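Local coordinates for glutathione s-transferase (Agrobacterium tumefaciens, PDB 2YCD), which probably conjugates glutathione to electrophilic compounds, consistent with a part in herbicide detoxification, as a dimeric bacterial member of the glutathione transferase superfamily, at residues D35-E44 and R210-Q220; R110-L119 and L170-M181. All blocks are in the same frame, centred on the assembly; numbering follows the deposited sequence.

Contact 1 of 2, residues D35-E44 and R210-Q220. With PO4 (phosphate ion), chain C.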
# COMPACT_ATOMS: atom_id res chain seq x y z
N ASP A 35 8.09 9.47 8.22
CA ASP A 35 7.76 9.78 9.61
C ASP A 35 6.69 10.88 9.67
O ASP A 35 5.94 10.97 10.65
CB ASP A 35 9.00 10.22 10.41
CG ASP A 35 9.65 11.47 9.82
OD1 ASP A 35 10.10 11.43 8.66
OD2 ASP A 35 9.72 12.51 10.51
N MET A 36 6.58 11.70 8.64
CA MET A 36 5.67 12.84 8.70
C MET A 36 4.19 12.45 8.92
O MET A 36 3.52 13.03 9.79
CB MET A 36 5.84 13.74 7.48
CG MET A 36 4.95 14.96 7.51
SD MET A 36 5.37 16.14 8.84
CE MET A 36 4.01 17.25 8.58
N PRO A 37 3.66 11.48 8.15
CA PRO A 37 2.25 11.12 8.40
C PRO A 37 2.05 10.55 9.79
O PRO A 37 0.99 10.77 10.38
CB PRO A 37 1.93 10.07 7.32
CG PRO A 37 3.30 9.64 6.77
CD PRO A 37 4.16 10.88 6.90
N VAL A 38 3.04 9.84 10.33
CA VAL A 38 2.95 9.32 11.69
C VAL A 38 2.92 10.47 12.73
O VAL A 38 2.09 10.47 13.63
CB VAL A 38 4.12 8.36 11.97
CG1 VAL A 38 4.12 7.92 13.44
CG2 VAL A 38 4.04 7.14 11.03
N ARG A 39 3.85 11.42 12.61
CA ARG A 39 3.87 12.59 13.49
C ARG A 39 2.55 13.34 13.42
O ARG A 39 2.01 13.77 14.45
CB ARG A 39 5.00 13.53 13.07
CG ARG A 39 6.42 13.01 13.27
CD ARG A 39 7.37 14.08 12.73
NE ARG A 39 8.80 13.82 12.90
CZ ARG A 39 9.49 14.18 13.99
NH1 ARG A 39 8.87 14.68 15.05
NH2 ARG A 39 10.80 13.98 14.02
N TRP A 40 2.04 13.54 12.21
CA TRP A 40 0.79 14.26 12.02
C TRP A 40 -0.38 13.52 12.69
O TRP A 40 -1.19 14.14 13.42
CB TRP A 40 0.58 14.47 10.51
CG TRP A 40 -0.62 15.32 10.11
CD1 TRP A 40 -1.49 15.99 10.94
CD2 TRP A 40 -1.05 15.60 8.77
NE1 TRP A 40 -2.44 16.66 10.19
CE2 TRP A 40 -2.20 16.42 8.86
CE3 TRP A 40 -0.59 15.20 7.50
CZ2 TRP A 40 -2.89 16.86 7.72
CZ3 TRP A 40 -1.27 15.65 6.37
CH2 TRP A 40 -2.41 16.48 6.49
N ALA A 41 -0.46 12.20 12.53
CA ALA A 41 -1.50 11.43 13.20
C ALA A 41 -1.42 11.58 14.72
O ALA A 41 -2.45 11.77 15.40
CB ALA A 41 -1.42 9.96 12.79
N LEU A 42 -0.22 11.45 15.28
CA LEU A 42 -0.04 11.63 16.73
C LEU A 42 -0.48 13.02 17.19
O LEU A 42 -1.14 13.15 18.22
CB LEU A 42 1.41 11.34 17.14
CG LEU A 42 1.84 9.88 16.94
CD1 LEU A 42 3.36 9.74 16.92
CD2 LEU A 42 1.23 8.98 18.01
N GLU A 43 -0.14 14.05 16.42
CA GLU A 43 -0.56 15.40 16.79
C GLU A 43 -2.07 15.61 16.68
O GLU A 43 -2.66 16.31 17.51
CB GLU A 43 0.21 16.43 15.98
CG GLU A 43 1.70 16.55 16.38
CD GLU A 43 1.88 17.13 17.77
OE1 GLU A 43 0.91 17.63 18.36
OE2 GLU A 43 3.03 17.09 18.27
N GLU A 44 -2.72 14.98 15.70
CA GLU A 44 -4.18 15.10 15.55
C GLU A 44 -4.90 14.50 16.75
O GLU A 44 -5.92 15.04 17.18
CB GLU A 44 -4.68 14.44 14.24
CG GLU A 44 -4.33 15.23 12.98
CD GLU A 44 -5.23 16.44 12.72
OE1 GLU A 44 -6.31 16.55 13.35
OE2 GLU A 44 -4.84 17.26 11.87
N ARG A 210 -3.88 22.83 8.96
CA ARG A 210 -4.34 22.34 10.25
C ARG A 210 -3.24 22.48 11.32
O ARG A 210 -2.07 22.23 11.06
CB ARG A 210 -4.78 20.88 10.13
CG ARG A 210 -5.98 20.70 9.21
CD ARG A 210 -6.38 19.23 9.05
NE ARG A 210 -6.83 18.61 10.30
CZ ARG A 210 -8.09 18.62 10.74
NH1 ARG A 210 -9.04 19.22 10.04
NH2 ARG A 210 -8.40 18.04 11.88
N PRO A 211 -3.61 22.88 12.55
CA PRO A 211 -2.58 23.07 13.57
C PRO A 211 -1.75 21.82 13.87
O PRO A 211 -0.55 21.95 14.15
CB PRO A 211 -3.38 23.49 14.82
CG PRO A 211 -4.69 23.98 14.28
CD PRO A 211 -4.96 23.25 13.01
N ALA A 212 -2.36 20.64 13.81
CA ALA A 212 -1.57 19.41 14.03
C ALA A 212 -0.53 19.20 12.93
O ALA A 212 0.54 18.66 13.21
CB ALA A 212 -2.50 18.19 14.11
N PHE A 213 -0.85 19.59 11.70
CA PHE A 213 0.13 19.48 10.63
C PHE A 213 1.34 20.37 10.96
O PHE A 213 2.49 19.94 10.82
CB PHE A 213 -0.44 19.90 9.27
CG PHE A 213 0.56 19.79 8.14
CD1 PHE A 213 1.48 20.81 7.89
CD2 PHE A 213 0.60 18.65 7.35
CE1 PHE A 213 2.43 20.67 6.86
CE2 PHE A 213 1.52 18.52 6.33
CZ PHE A 213 2.43 19.53 6.07
N LYS A 214 1.08 21.60 11.40
CA LYS A 214 2.16 22.52 11.72
C LYS A 214 2.99 22.01 12.88
O LYS A 214 4.22 22.15 12.87
CB LYS A 214 1.60 23.92 12.02
CG LYS A 214 2.69 24.88 12.48
CD LYS A 214 2.21 26.32 12.54
CE LYS A 214 3.31 27.23 13.06
NZ LYS A 214 4.58 27.00 12.31
N ARG A 215 2.35 21.43 13.89
CA ARG A 215 3.14 20.89 15.01
C ARG A 215 4.05 19.76 14.55
O ARG A 215 5.21 19.66 14.94
CB ARG A 215 2.24 20.44 16.18
CG ARG A 215 1.51 21.59 16.90
CD ARG A 215 0.80 21.14 18.16
NE ARG A 215 -0.21 20.11 17.95
CZ ARG A 215 -1.50 20.34 17.72
NH1 ARG A 215 -1.97 21.58 17.64
NH2 ARG A 215 -2.35 19.32 17.56
N ALA A 216 3.52 18.87 13.71
CA ALA A 216 4.35 17.79 13.16
C ALA A 216 5.46 18.32 12.26
O ALA A 216 6.59 17.88 12.36
CB ALA A 216 3.47 16.80 12.40
N PHE A 217 5.14 19.28 11.40
CA PHE A 217 6.11 19.84 10.48
C PHE A 217 7.24 20.54 11.24
O PHE A 217 8.42 20.38 10.91
CB PHE A 217 5.43 20.82 9.51
CG PHE A 217 6.35 21.33 8.44
CD1 PHE A 217 7.16 22.43 8.66
CD2 PHE A 217 6.40 20.69 7.21
CE1 PHE A 217 8.02 22.89 7.65
CE2 PHE A 217 7.25 21.14 6.21
CZ PHE A 217 8.05 22.24 6.44
N ASP A 218 6.89 21.33 12.25
CA ASP A 218 7.91 22.05 13.03
C ASP A 218 8.83 21.07 13.75
O ASP A 218 10.02 21.32 13.92
CB ASP A 218 7.27 23.00 14.04
CG ASP A 218 6.60 24.21 13.39
OD1 ASP A 218 6.72 24.39 12.16
OD2 ASP A 218 5.95 24.96 14.14
N ALA A 219 8.28 19.93 14.18
CA ALA A 219 9.10 18.95 14.87
C ALA A 219 10.11 18.25 13.95
O ALA A 219 11.27 18.08 14.33
CB ALA A 219 8.23 17.94 15.64
N GLN A 220 9.70 17.86 12.74
CA GLN A 220 10.68 17.28 11.82
C GLN A 220 11.72 18.34 11.42
O GLN A 220 12.90 18.03 11.25
CB GLN A 220 10.01 16.60 10.61
CG GLN A 220 9.19 17.52 9.69
CD GLN A 220 10.05 18.26 8.67
OE1 GLN A 220 11.01 17.71 8.12
NE2 GLN A 220 9.68 19.51 8.38
P PO4 C . -11.90 19.57 12.51
O1 PO4 C . -11.83 20.32 11.20
O2 PO4 C . -11.25 20.41 13.59
O3 PO4 C . -13.33 19.30 12.90
O4 PO4 C . -11.18 18.25 12.40
O HOH W 1 5.16 16.97 16.71
O HOH W 2 -5.16 19.91 13.36

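Contact 2 of 2, residues R110-L119 and L170-M181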
# COMPACT_ATOMS: atom_id res chain seq x y z
N ARG A 110 -14.93 2.69 4.17
CA ARG A 110 -14.55 3.53 3.05
C ARG A 110 -13.31 4.38 3.36
O ARG A 110 -12.49 4.64 2.47
CB ARG A 110 -15.72 4.41 2.60
CG ARG A 110 -16.90 3.59 2.11
CD ARG A 110 -17.83 4.43 1.25
NE ARG A 110 -18.41 5.52 2.02
CZ ARG A 110 -19.56 5.44 2.68
NH1 ARG A 110 -20.28 4.33 2.64
NH2 ARG A 110 -20.01 6.49 3.37
N THR A 111 -13.15 4.80 4.61
CA THR A 111 -11.97 5.54 5.02
C THR A 111 -10.73 4.65 4.84
O THR A 111 -9.70 5.10 4.30
CB THR A 111 -12.09 6.01 6.48
OG1 THR A 111 -13.28 6.81 6.61
CG2 THR A 111 -10.89 6.86 6.89
N VAL A 112 -10.84 3.40 5.26
CA VAL A 112 -9.74 2.45 5.07
C VAL A 112 -9.46 2.22 3.58
O VAL A 112 -8.28 2.15 3.17
CB VAL A 112 -10.06 1.12 5.82
CG1 VAL A 112 -9.05 0.02 5.48
CG2 VAL A 112 -10.10 1.37 7.34
N ALA A 113 -10.49 2.13 2.73
CA ALA A 113 -10.26 2.09 1.29
C ALA A 113 -9.35 3.25 0.82
O ALA A 113 -8.40 3.04 0.06
CB ALA A 113 -11.59 2.07 0.51
N TRP A 114 -9.64 4.47 1.27
CA TRP A 114 -8.85 5.62 0.84
C TRP A 114 -7.44 5.63 1.42
O TRP A 114 -6.52 6.12 0.77
CB TRP A 114 -9.61 6.94 1.11
CG TRP A 114 -10.64 7.19 0.03
CD1 TRP A 114 -11.99 7.10 0.16
CD2 TRP A 114 -10.38 7.48 -1.34
NE1 TRP A 114 -12.60 7.38 -1.06
CE2 TRP A 114 -11.63 7.62 -1.99
CE3 TRP A 114 -9.22 7.72 -2.08
CZ2 TRP A 114 -11.73 7.92 -3.36
CZ3 TRP A 114 -9.32 8.01 -3.44
CH2 TRP A 114 -10.57 8.12 -4.06
N MET A 115 -7.25 5.07 2.62
CA MET A 115 -5.89 4.87 3.15
C MET A 115 -5.07 3.98 2.22
O MET A 115 -3.93 4.31 1.85
CB MET A 115 -5.93 4.28 4.57
CG MET A 115 -6.56 5.24 5.61
SD MET A 115 -6.80 4.45 7.22
CE MET A 115 -5.08 4.32 7.76
N PHE A 116 -5.64 2.85 1.83
CA PHE A 116 -4.97 1.97 0.86
C PHE A 116 -4.79 2.62 -0.51
O PHE A 116 -3.75 2.44 -1.14
CB PHE A 116 -5.66 0.61 0.75
CG PHE A 116 -5.33 -0.34 1.88
CD1 PHE A 116 -6.06 -0.33 3.07
CD2 PHE A 116 -4.30 -1.25 1.76
CE1 PHE A 116 -5.76 -1.22 4.11
CE2 PHE A 116 -3.98 -2.14 2.78
CZ PHE A 116 -4.72 -2.12 3.97
N ALA A 117 -5.78 3.38 -0.97
CA ALA A 117 -5.65 4.05 -2.27
C ALA A 117 -4.51 5.06 -2.29
O ALA A 117 -3.77 5.16 -3.27
CB ALA A 117 -6.95 4.73 -2.65
N ALA A 118 -4.36 5.82 -1.21
CA ALA A 118 -3.24 6.75 -1.12
C ALA A 118 -1.93 6.02 -1.36
O ALA A 118 -1.06 6.51 -2.08
CB ALA A 118 -3.22 7.44 0.26
N LEU A 119 -1.76 4.87 -0.71
CA LEU A 119 -0.45 4.19 -0.73
C LEU A 119 -0.27 3.19 -1.87
O LEU A 119 0.87 2.93 -2.25
CB LEU A 119 -0.21 3.48 0.61
CG LEU A 119 -0.27 4.38 1.85
CD1 LEU A 119 0.26 3.62 3.07
CD2 LEU A 119 0.47 5.68 1.66
N LEU A 170 -11.63 13.40 1.91
CA LEU A 170 -11.96 12.21 1.12
C LEU A 170 -13.25 11.49 1.56
O LEU A 170 -14.01 11.02 0.70
CB LEU A 170 -10.79 11.23 1.11
CG LEU A 170 -9.53 11.67 0.34
CD1 LEU A 170 -8.36 10.81 0.76
CD2 LEU A 170 -9.69 11.65 -1.18
N GLU A 171 -13.46 11.34 2.87
CA GLU A 171 -14.64 10.61 3.38
C GLU A 171 -15.31 11.36 4.52
O GLU A 171 -15.15 11.02 5.69
CB GLU A 171 -14.26 9.19 3.84
CG GLU A 171 -15.41 8.36 4.46
CD GLU A 171 -16.66 8.28 3.58
OE1 GLU A 171 -16.53 8.05 2.35
OE2 GLU A 171 -17.77 8.44 4.12
N GLY A 172 -16.07 12.40 4.18
CA GLY A 172 -16.75 13.18 5.19
C GLY A 172 -15.77 14.00 6.01
O GLY A 172 -15.13 14.91 5.48
N SER A 173 -15.63 13.68 7.28
CA SER A 173 -14.76 14.42 8.18
C SER A 173 -13.29 14.09 7.92
O SER A 173 -12.97 13.02 7.40
CB SER A 173 -15.10 14.08 9.64
OG SER A 173 -16.42 14.48 9.96
N PHE A 174 -12.42 15.01 8.30
CA PHE A 174 -10.99 14.78 8.21
C PHE A 174 -10.66 13.41 8.81
O PHE A 174 -11.19 13.04 9.86
CB PHE A 174 -10.22 15.88 8.94
CG PHE A 174 -8.73 15.71 8.90
CD1 PHE A 174 -8.00 16.15 7.80
CD2 PHE A 174 -8.07 15.08 9.94
CE1 PHE A 174 -6.62 15.95 7.76
CE2 PHE A 174 -6.70 14.91 9.90
CZ PHE A 174 -5.98 15.33 8.82
N SER A 175 -9.78 12.65 8.15
CA SER A 175 -9.46 11.30 8.60
C SER A 175 -8.01 10.90 8.34
O SER A 175 -7.24 11.61 7.69
CB SER A 175 -10.37 10.27 7.90
OG SER A 175 -9.92 10.04 6.57
N ALA A 176 -7.66 9.72 8.85
CA ALA A 176 -6.37 9.12 8.54
C ALA A 176 -6.14 8.98 7.03
O ALA A 176 -4.98 8.99 6.59
CB ALA A 176 -6.25 7.77 9.22
N ALA A 177 -7.20 8.84 6.23
CA ALA A 177 -7.00 8.77 4.79
C ALA A 177 -6.42 10.08 4.26
O ALA A 177 -5.57 10.08 3.36
CB ALA A 177 -8.31 8.42 4.05
N ASP A 178 -6.89 11.20 4.80
CA ASP A 178 -6.39 12.48 4.34
C ASP A 178 -4.94 12.69 4.74
O ASP A 178 -4.16 13.25 3.97
CB ASP A 178 -7.28 13.64 4.82
CG ASP A 178 -8.72 13.47 4.40
OD1 ASP A 178 -9.01 13.53 3.19
OD2 ASP A 178 -9.53 13.24 5.31
N ILE A 179 -4.57 12.24 5.93
CA ILE A 179 -3.16 12.32 6.33
C ILE A 179 -2.28 11.59 5.31
O ILE A 179 -1.30 12.16 4.80
CB ILE A 179 -2.95 11.73 7.73
CG1 ILE A 179 -3.64 12.61 8.80
CG2 ILE A 179 -1.44 11.54 8.02
CD1 ILE A 179 -3.46 12.08 10.24
N LEU A 180 -2.63 10.35 5.00
CA LEU A 180 -1.80 9.57 4.08
C LEU A 180 -1.82 10.14 2.66
O LEU A 180 -0.77 10.26 2.00
CB LEU A 180 -2.22 8.10 4.08
CG LEU A 180 -1.98 7.36 5.40
CD1 LEU A 180 -2.62 5.98 5.35
CD2 LEU A 180 -0.48 7.27 5.75
N MET A 181 -3.00 10.55 2.20
CA MET A 181 -3.11 11.07 0.85
C MET A 181 -2.39 12.41 0.66
O MET A 181 -1.70 12.61 -0.34
CB MET A 181 -4.59 11.22 0.45
CG MET A 181 -4.79 11.63 -1.03
SD MET A 181 -4.39 10.30 -2.20
CE MET A 181 -5.83 9.25 -2.01
O HOH W 3 -13.73 9.57 7.56

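Contact 1 of 2, residues D35-E44 and R210-Q220
Met36, Trp40, Glu43 and Glu44 face Arg210, Ala212, Phe213, Arg215 and Ala216 where the first helix of the thioredoxin-like domain, 35-45, packs on the C-terminal helix 211-225 of the GST fold. The axes of the two helical segments run 8.1 Å apart at 132° between their N-to-C directions, a steep crossing about midway between perpendicular and antiparallel. Knobs-into-holes packing centres on two residues: Ala216 fits among Met36, Arg39, Trp40 and Glu43, while Met36 enters the gap between Phe213, Ala216, Phe217 and Gln220. With CG anti to the backbone N (chi1 -178°) and a bend at chi2, Met36 lays its CE over the face of Phe213, 3.8 Å from the ring centroid. Phe213 in turn presents its edge to one face of the Trp40 indole in a T-shaped stack, planes at 90°, while Phe213 CB lies over the five-membered ring. The indole NE1 is tied to Glu44 OE2, which also takes the NE of Arg210; this shared acceptor helps fix both the indole and the guanidinium. Arg210 holds the Glu44 carboxylate side-on with NE and NH2, both bonds nearly straight, and its outer edge binds a phosphate ion that probably came from the crystallisation liquor. Phe174 adds a cation-pi contact to the same guanidinium. Glu43 is gripped differently. Arg215, bent at chi3, brings NE to Glu43 OE1 from above the carboxylate plane, at 2.8 Å, and the same guanidinium sends NH2 to the backbone O of Glu43 at 3.0 Å.

Contact 2 of 2, residues R110-L119 and L170-M181
This is a buried, nearly parallel helix-helix contact inside the all-helical C-terminal domain of the GST fold, where helix 105-135 meets the start of helix 176-185 and the loop leading into it. The axes of the two helical segments diverge by only 8° and approach to 8.1 Å. Small residues allow this closeness: Ala177 CB rests on Trp114 CB at 3.5 Å, and Ala118 CB sits against the backbone of Met181. Trp114 takes Leu170 CD2 over one face of its six-membered ring in a CH-pi contact, and Met181 CE approaches its CE3 obliquely. Bends at chi2 and chi3 fold the Met181 chain back so that this methyl also reaches Ala118. Alongside, Met115 lays CG against Ala177 and its sulfur against Ala176 CB, while Leu180 CD1 touches Met115 CB. Phe84 of the second subunit meets Trp114 edge-to-face, so the indole also belongs to the dimer interface. Helix 176-185 opens with a capping box: Ser175 OG accepts from Ala177 N, and Asp178 OD2 accepts from Ser175 N at 2.9 Å. Asp178 OD1 accepts from Leu170 N and is also hydrogen-bonded to Tyr203 OH, pinning the loop. At the outer end, Arg110 holds Glu171 side-on, both oxygens met from above the carboxylate plane: NE reaches OE1 at 3.2 Å and NH2 reaches OE2 at 3.1 Å.

Overall arrangement
Contact 1 joins the thioredoxin-like domain to the last helix of the chain, and contact 2 lies within the helical domain; their centres are 16 Å apart. Along the sequence, both segments of contact 2 fall between those of contact 1. Helix 176-185 and its preceding loop connect them: Ile179 CG2 packs on Pro37 O at 3.5 Å, and Phe174 CG comes within 3.5 Å of Arg210 CZ. Helix 35-45 therefore packs on both 211-225 and 176-185, which cover adjoining sides of it. Both contacts come near bound S-(p-nitrobenzyl)glutathione: the Asp35 side chain, next in sequence to the pocket residue Arg34, is about 6 Å from it and that of Leu119 about 5 Å.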